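Local coordinates for protein laminin subunit ALPHA-1 (Mus musculus, PDB 2JD4) that is thought to anchor laminin-111 to cell surfaces in basement membranes, through its C-terminal pair of metal-binding LG domains, at residues A10-H22 against S188-G200. The protein carries 4 engineered substitutions. Numbering follows the deposited sequence.
Sequences AVDTAPGYVAGAH and SAVDRCYVVAQEG
A lone antiparallel bridge, Tyr17 with Tyr194, ties the segment leading into strand 22-23 to the linker between strands 186-188 and 201-204, which joins the two laminin G domains. Two backbone bonds flank it: Val195 N to Gly16 O, 3.0 Å, and Val18 N to Cys193 O, 2.9 Å, making Tyr17–Tyr194 a non-hydrogen-bonded pair. The two rings run alongside each other, 21° from parallel but slid so far apart (centroids 5.5 Å) that little of one covers the other, and Tyr17 CE2 meets Tyr194 CE2. Over one face of the Tyr17 ring comes Arg192, its chain bent at chi2 and chi3 (101°), which lays the guanidinium flat on the ring: planes 7° apart and CZ 4.3 Å from the centroid of Tyr17, a cation-pi stack. Tyr194 also touches Pro379 in strand 378-379, so a serine here would probably leave Tyr17 CE2 and that proline without their shared aromatic neighbour. Further on, Ala21 CB packs 3.9 Å from Cys193 SG, which is disulfide-bonded to Cys168 of the first domain. One water fastens the turn beyond the bridge, accepting from Cys193 N and donating to Val18 O at 2.6 Å and Ala21 O at 2.9 Å.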
ATOM      1  N   ALA A  10      -0.606  22.899 -11.782  1.00 29.69           N
ATOM      2  CA  ALA A  10      -2.018  22.610 -11.570  1.00 29.84           C
ATOM      3  C   ALA A  10      -2.294  22.739 -10.071  1.00 31.27           C
ATOM      4  O   ALA A  10      -1.363  22.844  -9.269  1.00 27.27           O
ATOM      5  CB  ALA A  10      -2.343  21.199 -12.049  1.00 29.02           C
ATOM      6  N   VAL A  11      -3.568  22.736  -9.693  1.00 31.29           N
ATOM      7  CA  VAL A  11      -3.937  22.852  -8.288  1.00 35.49           C
ATOM      8  C   VAL A  11      -4.716  21.636  -7.782  1.00 37.46           C
ATOM      9  O   VAL A  11      -5.626  21.149  -8.451  1.00 35.86           O
ATOM     10  CB  VAL A  11      -4.788  24.112  -8.048  1.00 36.42           C
ATOM     11  CG1 VAL A  11      -5.202  24.191  -6.587  1.00 39.41           C
ATOM     12  CG2 VAL A  11      -3.997  25.348  -8.444  1.00 42.98           C
ATOM     13  N   ASP A  12      -4.347  21.158  -6.596  1.00 41.16           N
ATOM     14  CA  ASP A  12      -5.003  20.011  -5.967  1.00 45.68           C
ATOM     15  C   ASP A  12      -6.212  20.455  -5.146  1.00 46.29           C
ATOM     16  O   ASP A  12      -6.113  21.381  -4.339  1.00 48.11           O
ATOM     17  CB  ASP A  12      -4.026  19.276  -5.043  1.00 48.00           C
ATOM     18  CG  ASP A  12      -3.389  18.070  -5.701  1.00 52.92           C
ATOM     19  OD1 ASP A  12      -2.732  18.238  -6.748  1.00 53.90           O
ATOM     20  OD2 ASP A  12      -3.544  16.949  -5.166  1.00 56.03           O
ATOM     21  N   THR A  13      -7.345  19.788  -5.344  1.00 47.83           N
ATOM     22  CA  THR A  13      -8.562  20.117  -4.608  1.00 47.56           C
ATOM     23  C   THR A  13      -8.809  19.092  -3.502  1.00 45.36           C
ATOM     24  O   THR A  13      -9.231  17.969  -3.774  1.00 47.33           O
ATOM     25  CB  THR A  13      -9.795  20.145  -5.543  1.00 49.39           C
ATOM     26  OG1 THR A  13      -9.620  21.155  -6.544  1.00 44.66           O
ATOM     27  CG2 THR A  13     -11.060  20.441  -4.748  1.00 49.03           C
ATOM     28  N   ALA A  14      -8.545  19.485  -2.259  1.00 43.70           N
ATOM     29  CA  ALA A  14      -8.738  18.601  -1.111  1.00 41.57           C
ATOM     30  C   ALA A  14     -10.161  18.050  -1.074  1.00 36.84           C
ATOM     31  O   ALA A  14     -11.127  18.806  -1.072  1.00 35.73           O
ATOM     32  CB  ALA A  14      -8.436  19.350   0.180  1.00 43.17           C
ATOM     33  N   PRO A  15     -10.306  16.716  -1.052  1.00 33.82           N
ATOM     34  CA  PRO A  15     -11.625  16.075  -1.018  1.00 30.80           C
ATOM     35  C   PRO A  15     -12.328  16.048   0.342  1.00 28.49           C
ATOM     36  O   PRO A  15     -13.547  15.888   0.405  1.00 30.20           O
ATOM     37  CB  PRO A  15     -11.336  14.653  -1.517  1.00 32.91           C
ATOM     38  CG  PRO A  15     -10.060  14.800  -2.302  1.00 37.41           C
ATOM     39  CD  PRO A  15      -9.275  15.743  -1.444  1.00 34.42           C
ATOM     40  N   GLY A  16     -11.575  16.200   1.428  1.00 25.84           N
ATOM     41  CA  GLY A  16     -12.191  16.130   2.741  1.00 24.57           C
ATOM     42  C   GLY A  16     -12.236  14.670   3.180  1.00 24.80           C
ATOM     43  O   GLY A  16     -11.810  13.798   2.421  1.00 22.49           O
ATOM     44  N   TYR A  17     -12.761  14.388   4.374  1.00 24.74           N
ATOM     45  CA  TYR A  17     -12.808  13.008   4.874  1.00 25.57           C
ATOM     46  C   TYR A  17     -14.190  12.420   5.095  1.00 26.32           C
ATOM     47  O   TYR A  17     -15.147  13.137   5.370  1.00 28.62           O
ATOM     48  CB  TYR A  17     -12.039  12.888   6.190  1.00 26.58           C
ATOM     49  CG  TYR A  17     -10.591  13.280   6.093  1.00 29.89           C
ATOM     50  CD1 TYR A  17     -10.182  14.580   6.379  1.00 30.92           C
ATOM     51  CD2 TYR A  17      -9.628  12.356   5.695  1.00 30.63           C
ATOM     52  CE1 TYR A  17      -8.848  14.950   6.272  1.00 32.86           C
ATOM     53  CE2 TYR A  17      -8.288  12.717   5.584  1.00 30.60           C
ATOM     54  CZ  TYR A  17      -7.909  14.015   5.873  1.00 29.23           C
ATOM     55  OH  TYR A  17      -6.589  14.380   5.762  1.00 33.17           O
ATOM     56  N   VAL A  18     -14.273  11.097   4.996  1.00 25.43           N
ATOM     57  CA  VAL A  18     -15.527  10.382   5.198  1.00 25.25           C
ATOM     58  C   VAL A  18     -15.751  10.186   6.698  1.00 25.06           C
ATOM     59  O   VAL A  18     -14.870   9.710   7.407  1.00 24.15           O
ATOM     60  CB  VAL A  18     -15.496   8.988   4.516  1.00 26.69           C
ATOM     61  CG1 VAL A  18     -16.826   8.273   4.721  1.00 28.83           C
ATOM     62  CG2 VAL A  18     -15.200   9.135   3.034  1.00 26.84           C
ATOM     63  N   ALA A  19     -16.929  10.557   7.184  1.00 25.56           N
ATOM     64  CA  ALA A  19     -17.241  10.405   8.599  1.00 24.11           C
ATOM     65  C   ALA A  19     -17.561   8.950   8.940  1.00 22.03           C
ATOM     66  O   ALA A  19     -18.217   8.254   8.170  1.00 23.83           O
ATOM     67  CB  ALA A  19     -18.426  11.298   8.970  1.00 24.52           C
ATOM     68  N   GLY A  20     -17.085   8.492  10.092  1.00 20.43           N
ATOM     69  CA  GLY A  20     -17.370   7.133  10.519  1.00 23.05           C
ATOM     70  C   GLY A  20     -16.811   6.042   9.619  1.00 25.73           C
ATOM     71  O   GLY A  20     -17.462   5.017   9.387  1.00 26.89           O
ATOM     72  N   ALA A  21     -15.614   6.268   9.095  1.00 19.54           N
ATOM     73  CA  ALA A  21     -14.974   5.277   8.240  1.00 18.72           C
ATOM     74  C   ALA A  21     -13.500   5.252   8.606  1.00 19.62           C
ATOM     75  O   ALA A  21     -12.961   6.255   9.088  1.00 17.53           O
ATOM     76  CB  ALA A  21     -15.149   5.642   6.773  1.00 15.97           C
ATOM     77  N   HIS A  22     -12.848   4.115   8.381  1.00 12.68           N
ATOM     78  CA  HIS A  22     -11.431   4.001   8.707  1.00 14.69           C
ATOM     79  C   HIS A  22     -10.608   3.457   7.536  1.00 15.20           C
ATOM     80  O   HIS A  22     -11.047   2.556   6.819  1.00 14.87           O
ATOM     81  CB  HIS A  22     -11.259   3.088   9.931  1.00 16.28           C
ATOM     82  CG  HIS A  22     -11.955   3.591  11.160  1.00 21.16           C
ATOM     83  ND1 HIS A  22     -11.356   4.446  12.060  1.00 24.54           N
ATOM     84  CD2 HIS A  22     -13.206   3.372  11.628  1.00 18.39           C
ATOM     85  CE1 HIS A  22     -12.206   4.731  13.029  1.00 24.40           C
ATOM     86  NE2 HIS A  22     -13.338   4.092  12.791  1.00 21.89           N
ATOM     87  N   SER A 188      -3.889   0.299  16.103  1.00 17.72           N
ATOM     88  CA  SER A 188      -2.575   0.710  15.664  1.00 21.24           C
ATOM     89  C   SER A 188      -2.593   1.195  14.227  1.00 18.79           C
ATOM     90  O   SER A 188      -3.210   0.578  13.362  1.00 17.85           O
ATOM     91  CB  SER A 188      -1.573  -0.441  15.807  1.00 23.84           C
ATOM     92  OG  SER A 188      -0.323  -0.081  15.242  1.00 30.61           O
ATOM     93  N   ALA A 189      -1.936   2.330  14.006  1.00 17.07           N
ATOM     94  CA  ALA A 189      -1.775   2.941  12.690  1.00 18.88           C
ATOM     95  C   ALA A 189      -2.990   3.060  11.780  1.00 16.68           C
ATOM     96  O   ALA A 189      -2.915   2.717  10.600  1.00 15.91           O
ATOM     97  CB  ALA A 189      -0.649   2.215  11.937  1.00 16.18           C
ATOM     98  N   VAL A 190      -4.103   3.551  12.304  1.00 15.75           N
ATOM     99  CA  VAL A 190      -5.290   3.716  11.480  1.00 17.21           C
ATOM    100  C   VAL A 190      -5.439   5.205  11.140  1.00 20.97           C
ATOM    101  O   VAL A 190      -4.956   6.064  11.879  1.00 23.07           O
ATOM    102  CB  VAL A 190      -6.544   3.205  12.224  1.00 18.86           C
ATOM    103  CG1 VAL A 190      -7.789   3.479  11.407  1.00 21.50           C
ATOM    104  CG2 VAL A 190      -6.416   1.694  12.463  1.00 20.46           C
ATOM    105  N   ASP A 191      -6.076   5.513  10.013  1.00 18.42           N
ATOM    106  CA  ASP A 191      -6.277   6.911   9.627  1.00 18.36           C
ATOM    107  C   ASP A 191      -7.661   7.087   8.994  1.00 19.99           C
ATOM    108  O   ASP A 191      -8.472   6.153   8.990  1.00 15.87           O
ATOM    109  CB  ASP A 191      -5.175   7.351   8.657  1.00 21.97           C
ATOM    110  CG  ASP A 191      -4.747   8.799   8.866  1.00 26.74           C
ATOM    111  OD1 ASP A 191      -3.574   9.110   8.578  1.00 24.44           O
ATOM    112  OD2 ASP A 191      -5.575   9.627   9.312  1.00 27.85           O
ATOM    113  N   ARG A 192      -7.928   8.279   8.467  1.00 19.59           N
ATOM    114  CA  ARG A 192      -9.217   8.590   7.842  1.00 18.05           C
ATOM    115  C   ARG A 192      -9.194   8.361   6.339  1.00 16.38           C
ATOM    116  O   ARG A 192      -8.129   8.322   5.728  1.00 17.71           O
ATOM    117  CB  ARG A 192      -9.578  10.046   8.131  1.00 21.60           C
ATOM    118  CG  ARG A 192      -9.428  10.415   9.591  1.00 25.63           C
ATOM    119  CD  ARG A 192      -8.914  11.837   9.740  1.00 35.09           C
ATOM    120  NE  ARG A 192      -9.976  12.775  10.066  1.00 35.97           N
ATOM    121  CZ  ARG A 192      -9.795  14.082  10.212  1.00 33.88           C
ATOM    122  NH1 ARG A 192      -8.591  14.610  10.054  1.00 32.48           N
ATOM    123  NH2 ARG A 192     -10.816  14.857  10.536  1.00 35.43           N
ATOM    124  N   CYS A 193     -10.376   8.213   5.744  1.00 15.16           N
ATOM    125  CA  CYS A 193     -10.489   7.985   4.310  1.00 18.34           C
ATOM    126  C   CYS A 193     -10.885   9.259   3.581  1.00 18.85           C
ATOM    127  O   CYS A 193     -11.711  10.028   4.074  1.00 18.98           O
ATOM    128  CB  CYS A 193     -11.573   6.956   4.011  1.00 20.31           C
ATOM    129  SG  CYS A 193     -11.622   5.504   5.092  1.00 20.95           S
ATOM    130  N   TYR A 194     -10.314   9.468   2.400  1.00 16.82           N
ATOM    131  CA  TYR A 194     -10.652  10.634   1.593  1.00 17.60           C
ATOM    132  C   TYR A 194     -12.042  10.374   1.000  1.00 19.36           C
ATOM    133  O   TYR A 194     -12.385   9.226   0.683  1.00 19.18           O
ATOM    134  CB  TYR A 194      -9.628  10.817   0.462  1.00 18.56           C
ATOM    135  CG  TYR A 194      -8.245  11.221   0.929  1.00 21.97           C
ATOM    136  CD1 TYR A 194      -7.148  10.376   0.748  1.00 22.21           C
ATOM    137  CD2 TYR A 194      -8.031  12.454   1.548  1.00 20.19           C
ATOM    138  CE1 TYR A 194      -5.871  10.757   1.169  1.00 23.00           C
ATOM    139  CE2 TYR A 194      -6.761  12.840   1.974  1.00 19.82           C
ATOM    140  CZ  TYR A 194      -5.690  11.991   1.781  1.00 21.57           C
ATOM    141  OH  TYR A 194      -4.439  12.378   2.208  1.00 27.72           O
ATOM    142  N   VAL A 195     -12.852  11.423   0.872  1.00 16.76           N
ATOM    143  CA  VAL A 195     -14.189  11.271   0.299  1.00 16.63           C
ATOM    144  C   VAL A 195     -14.032  10.654  -1.084  1.00 18.60           C
ATOM    145  O   VAL A 195     -14.824   9.806  -1.489  1.00 22.70           O
ATOM    146  CB  VAL A 195     -14.918  12.645   0.177  1.00 16.57           C
ATOM    147  CG1 VAL A 195     -16.210  12.503  -0.631  1.00 17.48           C
ATOM    148  CG2 VAL A 195     -15.238  13.173   1.562  1.00 15.51           C
ATOM    149  N   VAL A 196     -12.994  11.083  -1.791  1.00 17.34           N
ATOM    150  CA  VAL A 196     -12.689  10.586  -3.132  1.00 21.51           C
ATOM    151  C   VAL A 196     -11.209  10.212  -3.197  1.00 20.39           C
ATOM    152  O   VAL A 196     -10.348  11.038  -2.892  1.00 17.44           O
ATOM    153  CB  VAL A 196     -12.946  11.659  -4.214  1.00 23.72           C
ATOM    154  CG1 VAL A 196     -12.663  11.076  -5.586  1.00 30.98           C
ATOM    155  CG2 VAL A 196     -14.374  12.163  -4.131  1.00 31.06           C
ATOM    156  N   ALA A 197     -10.915   8.976  -3.605  1.00 18.54           N
ATOM    157  CA  ALA A 197      -9.531   8.515  -3.691  1.00 20.19           C
ATOM    158  C   ALA A 197      -9.212   7.850  -5.028  1.00 20.43           C
ATOM    159  O   ALA A 197     -10.113   7.483  -5.788  1.00 19.50           O
ATOM    160  CB  ALA A 197      -9.233   7.540  -2.548  1.00 20.74           C
ATOM    161  N   GLN A 198      -7.918   7.714  -5.305  1.00 16.30           N
ATOM    162  CA  GLN A 198      -7.436   7.083  -6.526  1.00 16.93           C
ATOM    163  C   GLN A 198      -6.280   6.170  -6.134  1.00 15.49           C
ATOM    164  O   GLN A 198      -5.685   6.348  -5.075  1.00 17.91           O
ATOM    165  CB  GLN A 198      -6.975   8.144  -7.537  1.00 17.44           C
ATOM    166  CG  GLN A 198      -5.862   9.084  -7.064  1.00 18.26           C
ATOM    167  CD  GLN A 198      -5.480  10.121  -8.128  1.00 17.97           C
ATOM    168  OE1 GLN A 198      -5.181   9.773  -9.266  1.00 22.28           O
ATOM    169  NE2 GLN A 198      -5.495  11.398  -7.751  1.00 18.60           N
ATOM    170  N   GLU A 199      -5.965   5.186  -6.967  1.00 15.07           N
ATOM    171  CA  GLU A 199      -4.880   4.268  -6.639  1.00 15.83           C
ATOM    172  C   GLU A 199      -3.548   4.992  -6.469  1.00 16.75           C
ATOM    173  O   GLU A 199      -3.129   5.747  -7.348  1.00 19.89           O
ATOM    174  CB  GLU A 199      -4.734   3.196  -7.716  1.00 16.70           C
ATOM    175  CG  GLU A 199      -3.616   2.202  -7.414  1.00 16.35           C
ATOM    176  CD  GLU A 199      -3.578   1.047  -8.390  1.00 23.10           C
ATOM    177  OE1 GLU A 199      -4.323   1.092  -9.393  1.00 30.41           O
ATOM    178  OE2 GLU A 199      -2.799   0.100  -8.155  1.00 25.40           O
ATOM    179  N   GLY A 200      -2.888   4.748  -5.337  1.00 17.55           N
ATOM    180  CA  GLY A 200      -1.604   5.379  -5.070  1.00 16.88           C
ATOM    181  C   GLY A 200      -1.295   5.704  -3.615  1.00 18.92           C
ATOM    182  O   GLY A 200      -2.126   5.524  -2.721  1.00 15.79           O
TER
HETATM  183  O   HOH W   1     -12.511   8.605   7.451  1.00 16.08           O